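Local coordinates for protein Aar187cp (Eremothecium gossypii, PDB 3ZIL) that probably regulates sister-chromatid cohesion as the cohesin-associated factor Wpl1, of which this chain is the helical Wap1 domain, at residues L278-S290 with F321-S333. Residues are numbered along the deposited sequence; the frame is centred on the assembly and turned at random.
Sequences LILQLGLLLNIVS and FVLQLFLLVYAYS
Leu282 and Leu325 interlock knobs-into-holes where the 278-289 and 321-333 segments of two helices of the all-helical Wap1 domain pack side by side, near-parallel, their axes 9.6 Å apart and inclined by 27°. Leu282 sinks among Val322, Leu325, Phe326 and Val329; its CB lies 3.7 Å from Leu325 CG, while CD1 turns to Val322 and CD2 to Val329 CG2 and the backbone of Phe326. In return Leu325 enters the hole between Ile279, Leu282, Gly283 and Leu286. At one end, Ile279 crosses Phe321 at about a right angle and meets the edge of its ring, CD1 coming 3.8 Å from Phe321 CD2, while CG1 rests on both methyls of Val322. One helical turn beyond Leu282, Leu286 has CG opposite its own N (chi1 -177°), which carries CD1 to within 3.8 Å of Leu328 CG. Val289 CG2 packs 3.6 Å from Tyr332 CB, and the Tyr332 hydroxyl bonds Arg370 O on helix 365-375, tying a third helix to the pair. Ser290 CA lies over one face of the Tyr332 ring, a CH-pi contact 3.9 Å from the centroid and 23° off the normal. A leucine in place of Tyr332 would probably leave Arg370 O without this partner and Ser290 without an aromatic face to lie on. Ser290 is itself anchored through Leu286 O, which its N and OG approach from opposite faces of the carbonyl plane, the OG bond being 2.7 Å long.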
loop_
_atom_site.group_PDB
_atom_site.type_symbol
_atom_site.label_atom_id
_atom_site.label_comp_id
_atom_site.label_asym_id
_atom_site.label_seq_id
_atom_site.Cartn_x
_atom_site.Cartn_y
_atom_site.Cartn_z
ATOM N N LEU A 278 -6.181 -16.144 2.389
ATOM C CA LEU A 278 -7.331 -16.632 1.712
ATOM C C LEU A 278 -8.442 -15.619 1.853
ATOM O O LEU A 278 -9.209 -15.417 0.899
ATOM C CB LEU A 278 -7.821 -17.954 2.324
ATOM C CG LEU A 278 -7.058 -19.198 1.953
ATOM C CD1 LEU A 278 -7.647 -20.281 2.856
ATOM C CD2 LEU A 278 -7.266 -19.591 0.484
ATOM N N ILE A 279 -8.579 -15.016 3.053
ATOM C CA ILE A 279 -9.667 -14.028 3.215
ATOM C C ILE A 279 -9.465 -12.871 2.223
ATOM O O ILE A 279 -10.402 -12.385 1.578
ATOM C CB ILE A 279 -9.728 -13.481 4.665
ATOM C CG1 ILE A 279 -10.301 -14.570 5.657
ATOM C CG2 ILE A 279 -10.568 -12.178 4.699
ATOM C CD1 ILE A 279 -10.110 -14.224 7.154
ATOM N N LEU A 280 -8.234 -12.366 2.111
ATOM C CA LEU A 280 -8.014 -11.247 1.197
ATOM C C LEU A 280 -8.201 -11.658 -0.332
ATOM O O LEU A 280 -8.829 -10.899 -1.120
ATOM C CB LEU A 280 -6.588 -10.621 1.430
ATOM C CG LEU A 280 -6.387 -9.931 2.762
ATOM C CD1 LEU A 280 -4.888 -9.674 2.969
ATOM C CD2 LEU A 280 -7.154 -8.599 2.763
ATOM N N GLN A 281 -7.672 -12.833 -0.753
ATOM C CA GLN A 281 -7.978 -13.286 -2.097
ATOM C C GLN A 281 -9.484 -13.486 -2.356
ATOM O O GLN A 281 -9.980 -13.133 -3.427
ATOM C CB GLN A 281 -7.239 -14.600 -2.417
ATOM C CG GLN A 281 -5.727 -14.489 -2.220
ATOM C CD GLN A 281 -4.925 -15.766 -2.616
ATOM O OE1 GLN A 281 -5.411 -16.880 -2.545
ATOM N NE2 GLN A 281 -3.701 -15.561 -3.058
ATOM N N LEU A 282 -10.219 -14.043 -1.376
ATOM C CA LEU A 282 -11.682 -14.186 -1.557
ATOM C C LEU A 282 -12.382 -12.804 -1.567
ATOM O O LEU A 282 -13.269 -12.584 -2.337
ATOM C CB LEU A 282 -12.291 -15.080 -0.459
ATOM C CG LEU A 282 -11.926 -16.563 -0.641
ATOM C CD1 LEU A 282 -11.986 -17.383 0.661
ATOM C CD2 LEU A 282 -12.777 -17.253 -1.734
ATOM N N GLY A 283 -11.959 -11.901 -0.700
ATOM C CA GLY A 283 -12.491 -10.543 -0.686
ATOM C C GLY A 283 -12.228 -9.945 -2.061
ATOM O O GLY A 283 -13.105 -9.279 -2.628
ATOM N N LEU A 284 -11.055 -10.209 -2.642
ATOM C CA LEU A 284 -10.807 -9.613 -3.979
ATOM C C LEU A 284 -11.690 -10.293 -5.062
ATOM O O LEU A 284 -12.319 -9.608 -5.866
ATOM C CB LEU A 284 -9.317 -9.596 -4.323
ATOM C CG LEU A 284 -8.999 -9.159 -5.739
ATOM C CD1 LEU A 284 -9.481 -7.723 -5.950
ATOM C CD2 LEU A 284 -7.515 -9.275 -6.010
ATOM N N LEU A 285 -11.710 -11.644 -5.079
ATOM C CA LEU A 285 -12.718 -12.349 -5.860
ATOM C C LEU A 285 -14.144 -11.739 -5.744
ATOM O O LEU A 285 -14.807 -11.496 -6.783
ATOM C CB LEU A 285 -12.750 -13.830 -5.547
ATOM C CG LEU A 285 -11.512 -14.521 -6.180
ATOM C CD1 LEU A 285 -11.271 -15.894 -5.583
ATOM C CD2 LEU A 285 -11.733 -14.573 -7.688
ATOM N N LEU A 286 -14.606 -11.562 -4.521
ATOM C CA LEU A 286 -15.958 -11.055 -4.245
ATOM C C LEU A 286 -16.215 -9.696 -4.914
ATOM O O LEU A 286 -17.277 -9.487 -5.539
ATOM C CB LEU A 286 -16.220 -10.993 -2.720
ATOM C CG LEU A 286 -17.666 -10.535 -2.326
ATOM C CD1 LEU A 286 -18.690 -11.582 -2.746
ATOM C CD2 LEU A 286 -17.782 -10.306 -0.801
ATOM N N ASN A 287 -15.230 -8.799 -4.775
ATOM C CA ASN A 287 -15.261 -7.508 -5.399
ATOM C C ASN A 287 -15.455 -7.664 -6.911
ATOM O O ASN A 287 -16.249 -6.968 -7.515
ATOM C CB ASN A 287 -14.009 -6.675 -5.061
ATOM C CG ASN A 287 -14.340 -5.524 -4.085
ATOM O OD1 ASN A 287 -15.446 -5.506 -3.485
ATOM N ND2 ASN A 287 -13.398 -4.584 -3.907
ATOM N N ILE A 288 -14.795 -8.637 -7.503
ATOM C CA ILE A 288 -14.852 -8.760 -8.990
ATOM C C ILE A 288 -16.120 -9.537 -9.358
ATOM O O ILE A 288 -16.899 -9.084 -10.239
ATOM C CB ILE A 288 -13.600 -9.515 -9.539
ATOM C CG1 ILE A 288 -12.302 -8.718 -9.259
ATOM C CG2 ILE A 288 -13.695 -9.807 -11.058
ATOM C CD1 ILE A 288 -11.057 -9.569 -9.305
ATOM N N VAL A 289 -16.338 -10.702 -8.712
ATOM C CA VAL A 289 -17.402 -11.564 -9.204
ATOM C C VAL A 289 -18.832 -11.108 -8.911
ATOM O O VAL A 289 -19.729 -11.529 -9.672
ATOM C CB VAL A 289 -17.288 -13.021 -8.765
ATOM C CG1 VAL A 289 -15.937 -13.578 -9.211
ATOM C CG2 VAL A 289 -17.580 -13.154 -7.269
ATOM N N SER A 290 -19.051 -10.303 -7.839
ATOM C CA SER A 290 -20.381 -9.756 -7.536
ATOM C C SER A 290 -20.712 -8.604 -8.496
ATOM O O SER A 290 -21.837 -8.159 -8.574
ATOM C CB SER A 290 -20.434 -9.254 -6.097
ATOM O OG SER A 290 -19.606 -8.107 -5.961
ATOM N N PHE A 321 -15.412 -17.776 9.251
ATOM C CA PHE A 321 -15.558 -16.685 8.299
ATOM C C PHE A 321 -14.981 -17.086 6.916
ATOM O O PHE A 321 -15.626 -16.916 5.896
ATOM C CB PHE A 321 -14.832 -15.466 8.839
ATOM C CG PHE A 321 -14.969 -14.252 7.970
ATOM C CD1 PHE A 321 -16.180 -13.572 7.898
ATOM C CD2 PHE A 321 -13.897 -13.787 7.241
ATOM C CE1 PHE A 321 -16.314 -12.449 7.127
ATOM C CE2 PHE A 321 -14.018 -12.630 6.485
ATOM C CZ PHE A 321 -15.222 -11.972 6.428
ATOM N N VAL A 322 -13.793 -17.678 6.881
ATOM C CA VAL A 322 -13.237 -18.029 5.572
ATOM C C VAL A 322 -14.108 -18.975 4.745
ATOM O O VAL A 322 -14.272 -18.759 3.560
ATOM C CB VAL A 322 -11.781 -18.558 5.562
ATOM C CG1 VAL A 322 -11.117 -18.050 4.317
ATOM C CG2 VAL A 322 -10.980 -18.083 6.732
ATOM N N LEU A 323 -14.648 -20.033 5.378
ATOM C CA LEU A 323 -15.550 -20.901 4.672
ATOM C C LEU A 323 -16.821 -20.192 4.230
ATOM O O LEU A 323 -17.298 -20.442 3.136
ATOM C CB LEU A 323 -15.887 -22.159 5.495
ATOM C CG LEU A 323 -16.797 -23.126 4.734
ATOM C CD1 LEU A 323 -16.323 -23.398 3.311
ATOM C CD2 LEU A 323 -16.938 -24.427 5.513
ATOM N N GLN A 324 -17.373 -19.325 5.067
ATOM C CA GLN A 324 -18.558 -18.547 4.678
ATOM C C GLN A 324 -18.325 -17.672 3.478
ATOM O O GLN A 324 -19.162 -17.579 2.572
ATOM C CB GLN A 324 -18.992 -17.690 5.861
ATOM C CG GLN A 324 -19.682 -18.601 6.888
ATOM C CD GLN A 324 -19.826 -17.912 8.216
ATOM O OE1 GLN A 324 -18.943 -17.133 8.617
ATOM N NE2 GLN A 324 -20.933 -18.173 8.914
ATOM N N LEU A 325 -17.155 -17.038 3.475
ATOM C CA LEU A 325 -16.769 -16.177 2.387
ATOM C C LEU A 325 -16.583 -17.053 1.121
ATOM O O LEU A 325 -17.007 -16.702 0.015
ATOM C CB LEU A 325 -15.437 -15.501 2.851
ATOM C CG LEU A 325 -14.920 -14.332 2.003
ATOM C CD1 LEU A 325 -16.050 -13.376 1.577
ATOM C CD2 LEU A 325 -13.756 -13.633 2.735
ATOM N N PHE A 326 -15.973 -18.224 1.281
ATOM C CA PHE A 326 -15.779 -19.083 0.125
ATOM C C PHE A 326 -17.113 -19.431 -0.516
ATOM O O PHE A 326 -17.231 -19.484 -1.738
ATOM C CB PHE A 326 -15.021 -20.362 0.527
ATOM C CG PHE A 326 -14.853 -21.335 -0.596
ATOM C CD1 PHE A 326 -13.770 -21.259 -1.415
ATOM C CD2 PHE A 326 -15.814 -22.306 -0.849
ATOM C CE1 PHE A 326 -13.617 -22.136 -2.484
ATOM C CE2 PHE A 326 -15.701 -23.155 -1.938
ATOM C CZ PHE A 326 -14.586 -23.090 -2.744
ATOM N N LEU A 327 -18.114 -19.722 0.324
ATOM C CA LEU A 327 -19.418 -20.174 -0.177
ATOM C C LEU A 327 -20.148 -19.035 -0.901
ATOM O O LEU A 327 -20.857 -19.254 -1.871
ATOM C CB LEU A 327 -20.276 -20.627 1.003
ATOM C CG LEU A 327 -19.825 -21.936 1.665
ATOM C CD1 LEU A 327 -20.727 -22.343 2.848
ATOM C CD2 LEU A 327 -19.740 -23.079 0.687
ATOM N N LEU A 328 -20.026 -17.824 -0.354
ATOM C CA LEU A 328 -20.599 -16.658 -0.996
ATOM C C LEU A 328 -19.962 -16.478 -2.382
ATOM O O LEU A 328 -20.679 -16.227 -3.365
ATOM C CB LEU A 328 -20.410 -15.403 -0.110
ATOM C CG LEU A 328 -20.788 -14.050 -0.708
ATOM C CD1 LEU A 328 -22.204 -14.035 -1.227
ATOM C CD2 LEU A 328 -20.573 -12.938 0.321
ATOM N N VAL A 329 -18.635 -16.569 -2.452
ATOM C CA VAL A 329 -17.972 -16.313 -3.716
ATOM C C VAL A 329 -18.409 -17.441 -4.689
ATOM O O VAL A 329 -18.777 -17.172 -5.840
ATOM C CB VAL A 329 -16.431 -16.231 -3.574
ATOM C CG1 VAL A 329 -15.752 -16.417 -4.937
ATOM C CG2 VAL A 329 -15.994 -14.924 -2.848
ATOM N N TYR A 330 -18.421 -18.677 -4.191
ATOM C CA TYR A 330 -18.953 -19.821 -4.946
ATOM C C TYR A 330 -20.408 -19.623 -5.502
ATOM O O TYR A 330 -20.674 -19.896 -6.657
ATOM C CB TYR A 330 -18.873 -21.108 -4.116
ATOM C CG TYR A 330 -19.438 -22.259 -4.921
ATOM C CD1 TYR A 330 -18.834 -22.668 -6.125
ATOM C CD2 TYR A 330 -20.602 -22.902 -4.515
ATOM C CE1 TYR A 330 -19.389 -23.687 -6.880
ATOM C CE2 TYR A 330 -21.149 -23.926 -5.261
ATOM C CZ TYR A 330 -20.540 -24.302 -6.437
ATOM O OH TYR A 330 -21.104 -25.324 -7.158
ATOM N N ALA A 331 -21.315 -19.148 -4.683
ATOM C CA ALA A 331 -22.713 -18.911 -5.096
ATOM C C ALA A 331 -22.726 -17.969 -6.304
ATOM O O ALA A 331 -23.506 -18.185 -7.251
ATOM C CB ALA A 331 -23.487 -18.310 -3.947
ATOM N N TYR A 332 -21.842 -16.944 -6.294
ATOM C CA TYR A 332 -21.711 -16.036 -7.460
ATOM C C TYR A 332 -21.194 -16.769 -8.691
ATOM O O TYR A 332 -21.713 -16.600 -9.825
ATOM C CB TYR A 332 -20.823 -14.788 -7.125
ATOM C CG TYR A 332 -21.622 -13.656 -6.450
ATOM C CD1 TYR A 332 -22.426 -12.846 -7.194
ATOM C CD2 TYR A 332 -21.568 -13.431 -5.075
ATOM C CE1 TYR A 332 -23.191 -11.862 -6.632
ATOM C CE2 TYR A 332 -22.283 -12.405 -4.506
ATOM C CZ TYR A 332 -23.093 -11.604 -5.306
ATOM O OH TYR A 332 -23.874 -10.587 -4.792
ATOM N N SER A 333 -20.220 -17.653 -8.483
ATOM C CA SER A 333 -19.657 -18.394 -9.601
ATOM C C SER A 333 -20.715 -19.359 -10.230
ATOM O O SER A 333 -21.052 -19.287 -11.441
ATOM C CB SER A 333 -18.430 -19.151 -9.155
ATOM O OG SER A 333 -17.954 -19.854 -10.272
#